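Local coordinates for protein lysyl oxidase (Pichia pastoris, PDB 1W7C) that probably oxidises primary amines, including peptidyl lysine side chains, to aldehydes using copper and a topaquinone cofactor made from one of its own tyrosines, at residues V158-I163 / P206-F210. Sequence-based numbering, arbitrary orientation.
Sequences VLEGLI and PTGFF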
loop_
_atom_site.group_PDB
_atom_site.type_symbol
_atom_site.label_atom_id
_atom_site.label_comp_id
_atom_site.label_asym_id
_atom_site.label_seq_id
_atom_site.Cartn_x
_atom_site.Cartn_y
_atom_site.Cartn_z
ATOM N N VAL A 158 -40.563 29.351 -10.016
ATOM C CA VAL A 158 -39.743 29.226 -8.807
ATOM C C VAL A 158 -38.362 28.673 -9.150
ATOM O O VAL A 158 -37.329 29.239 -8.771
ATOM C CB VAL A 158 -40.407 28.294 -7.757
ATOM C CG1 VAL A 158 -39.429 27.932 -6.640
ATOM C CG2 VAL A 158 -41.655 28.956 -7.162
ATOM N N LEU A 159 -38.340 27.563 -9.879
ATOM C CA LEU A 159 -37.078 26.922 -10.208
ATOM C C LEU A 159 -36.177 27.828 -11.060
ATOM O O LEU A 159 -34.994 27.952 -10.769
ATOM C CB LEU A 159 -37.314 25.589 -10.895
ATOM C CG LEU A 159 -37.926 24.475 -10.039
ATOM C CD1 LEU A 159 -38.368 23.325 -10.960
ATOM C CD2 LEU A 159 -36.940 23.979 -8.967
ATOM N N GLU A 160 -36.716 28.455 -12.101
ATOM C CA GLU A 160 -35.901 29.327 -12.950
ATOM C C GLU A 160 -35.408 30.537 -12.169
ATOM O O GLU A 160 -34.271 30.950 -12.315
ATOM C CB GLU A 160 -36.658 29.769 -14.209
ATOM C CG GLU A 160 -35.784 30.585 -15.155
ATOM C CD GLU A 160 -36.329 30.689 -16.557
ATOM O OE1 GLU A 160 -37.559 30.616 -16.721
ATOM O OE2 GLU A 160 -35.522 30.852 -17.493
ATOM N N GLY A 161 -36.279 31.108 -11.349
ATOM C CA GLY A 161 -35.914 32.241 -10.514
ATOM C C GLY A 161 -34.773 31.960 -9.558
ATOM O O GLY A 161 -33.883 32.784 -9.411
ATOM N N LEU A 162 -34.809 30.811 -8.892
ATOM C CA LEU A 162 -33.784 30.473 -7.903
ATOM C C LEU A 162 -32.489 29.976 -8.539
ATOM O O LEU A 162 -31.407 30.282 -8.066
ATOM C CB LEU A 162 -34.313 29.409 -6.925
ATOM C CG LEU A 162 -35.483 29.873 -6.031
ATOM C CD1 LEU A 162 -35.980 28.714 -5.160
ATOM C CD2 LEU A 162 -35.109 31.056 -5.158
ATOM N N ILE A 163 -32.615 29.201 -9.613
ATOM C CA ILE A 163 -31.497 28.437 -10.172
ATOM C C ILE A 163 -30.834 29.123 -11.361
ATOM O O ILE A 163 -29.635 28.989 -11.546
ATOM C CB ILE A 163 -31.970 26.992 -10.515
ATOM C CG1 ILE A 163 -32.408 26.296 -9.228
ATOM C CG2 ILE A 163 -30.862 26.183 -11.211
ATOM C CD1 ILE A 163 -33.190 25.016 -9.420
ATOM N N PRO A 206 -24.808 20.667 -8.507
ATOM C CA PRO A 206 -25.990 20.644 -7.646
ATOM C C PRO A 206 -26.467 22.061 -7.373
ATOM O O PRO A 206 -25.661 22.969 -7.115
ATOM C CB PRO A 206 -25.470 20.007 -6.355
ATOM C CG PRO A 206 -24.017 20.441 -6.273
ATOM C CD PRO A 206 -23.577 20.429 -7.729
ATOM N N THR A 207 -27.782 22.259 -7.417
ATOM C CA THR A 207 -28.366 23.615 -7.344
ATOM C C THR A 207 -28.648 24.162 -5.957
ATOM O O THR A 207 -28.895 25.355 -5.816
ATOM C CB THR A 207 -29.688 23.656 -8.104
ATOM O OG1 THR A 207 -30.636 22.769 -7.493
ATOM C CG2 THR A 207 -29.512 23.183 -9.548
ATOM N N GLY A 208 -28.682 23.305 -4.949
ATOM C CA GLY A 208 -29.110 23.711 -3.616
ATOM C C GLY A 208 -30.605 23.879 -3.477
ATOM O O GLY A 208 -31.079 24.402 -2.465
ATOM N N PHE A 209 -31.369 23.422 -4.476
ATOM C CA PHE A 209 -32.825 23.370 -4.330
ATOM C C PHE A 209 -33.230 21.967 -3.909
ATOM O O PHE A 209 -32.899 21.005 -4.588
ATOM C CB PHE A 209 -33.520 23.733 -5.632
ATOM C CG PHE A 209 -35.000 23.801 -5.496
ATOM C CD1 PHE A 209 -35.588 24.923 -4.987
ATOM C CD2 PHE A 209 -35.795 22.700 -5.775
ATOM C CE1 PHE A 209 -36.936 24.983 -4.823
ATOM C CE2 PHE A 209 -37.168 22.754 -5.592
ATOM C CZ PHE A 209 -37.730 23.897 -5.114
ATOM N N PHE A 210 -33.931 21.848 -2.794
ATOM C CA PHE A 210 -34.299 20.554 -2.222
ATOM C C PHE A 210 -35.812 20.441 -2.026
ATOM O O PHE A 210 -36.536 21.434 -1.981
ATOM C CB PHE A 210 -33.606 20.363 -0.864
ATOM C CG PHE A 210 -32.106 20.577 -0.918
ATOM C CD1 PHE A 210 -31.553 21.773 -0.503
ATOM C CD2 PHE A 210 -31.266 19.613 -1.484
ATOM C CE1 PHE A 210 -30.190 21.986 -0.603
ATOM C CE2 PHE A 210 -29.898 19.815 -1.550
ATOM C CZ PHE A 210 -29.363 20.997 -1.138
#
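Leu-159 lays its CD2 methyl over one face of the Phe-209 ring, 3.7 Å from the ring centroid and 18° off the normal, a close CH-pi contact displaced toward the rim on the CD2–CE2 side; Leu-159 CD2 lies 3.6 Å from Phe-209 CE2. The ring reaches the helix because CG of Phe-209 stands anti to its backbone N (chi1 -175°), which extends the side chain toward residues 158-163. The Leu-162 side chain crosses that of Phe-209 at about a right angle, its CD1 3.8 Å from Phe-209 CD1 in an oblique approach, while Val-158 CG1 makes a longer contact, 4.3 Å from Phe-209 CE1. Nearer the backbone of residues 206-210, Ile-163 bridges the two halves of the contact: its CD1 sits 4.0 Å from Phe-209 CB, and its CG2 meets Thr-207 CG2 at 3.7 Å, methyl against methyl. No hydrogen bond links the two segments. The polar end of Thr-207 instead serves its own chain, OG1 accepting from Phe-209 N (3.2 Å, 160°) in an ST turn across Gly-208 and also hydrogen-bonding Cys-193 O. A valine in place of Thr-207 would probably leave Phe-209 N without its ST-turn acceptor and Cys-193 O without its side-chain partner. The close-packed cluster round the Phe-209 ring contrasts with the outer side of the helix, where Glu-160 is exposed and Gly-161 partly so, and neither touches residues 206-210. Far from the copper site, this is hydrophobic packing of the end of helix 153-163 against the start of strand 209-214, the middle strand of a five-stranded antiparallel sheet. Helix 238-246 closes the cluster through Leu-241, which touches Val-158 and Phe-209, and Met-245, which touches Val-158 and Leu-162, while Ile-195 of strand 187-195 packs against both Ile-163 and Thr-207.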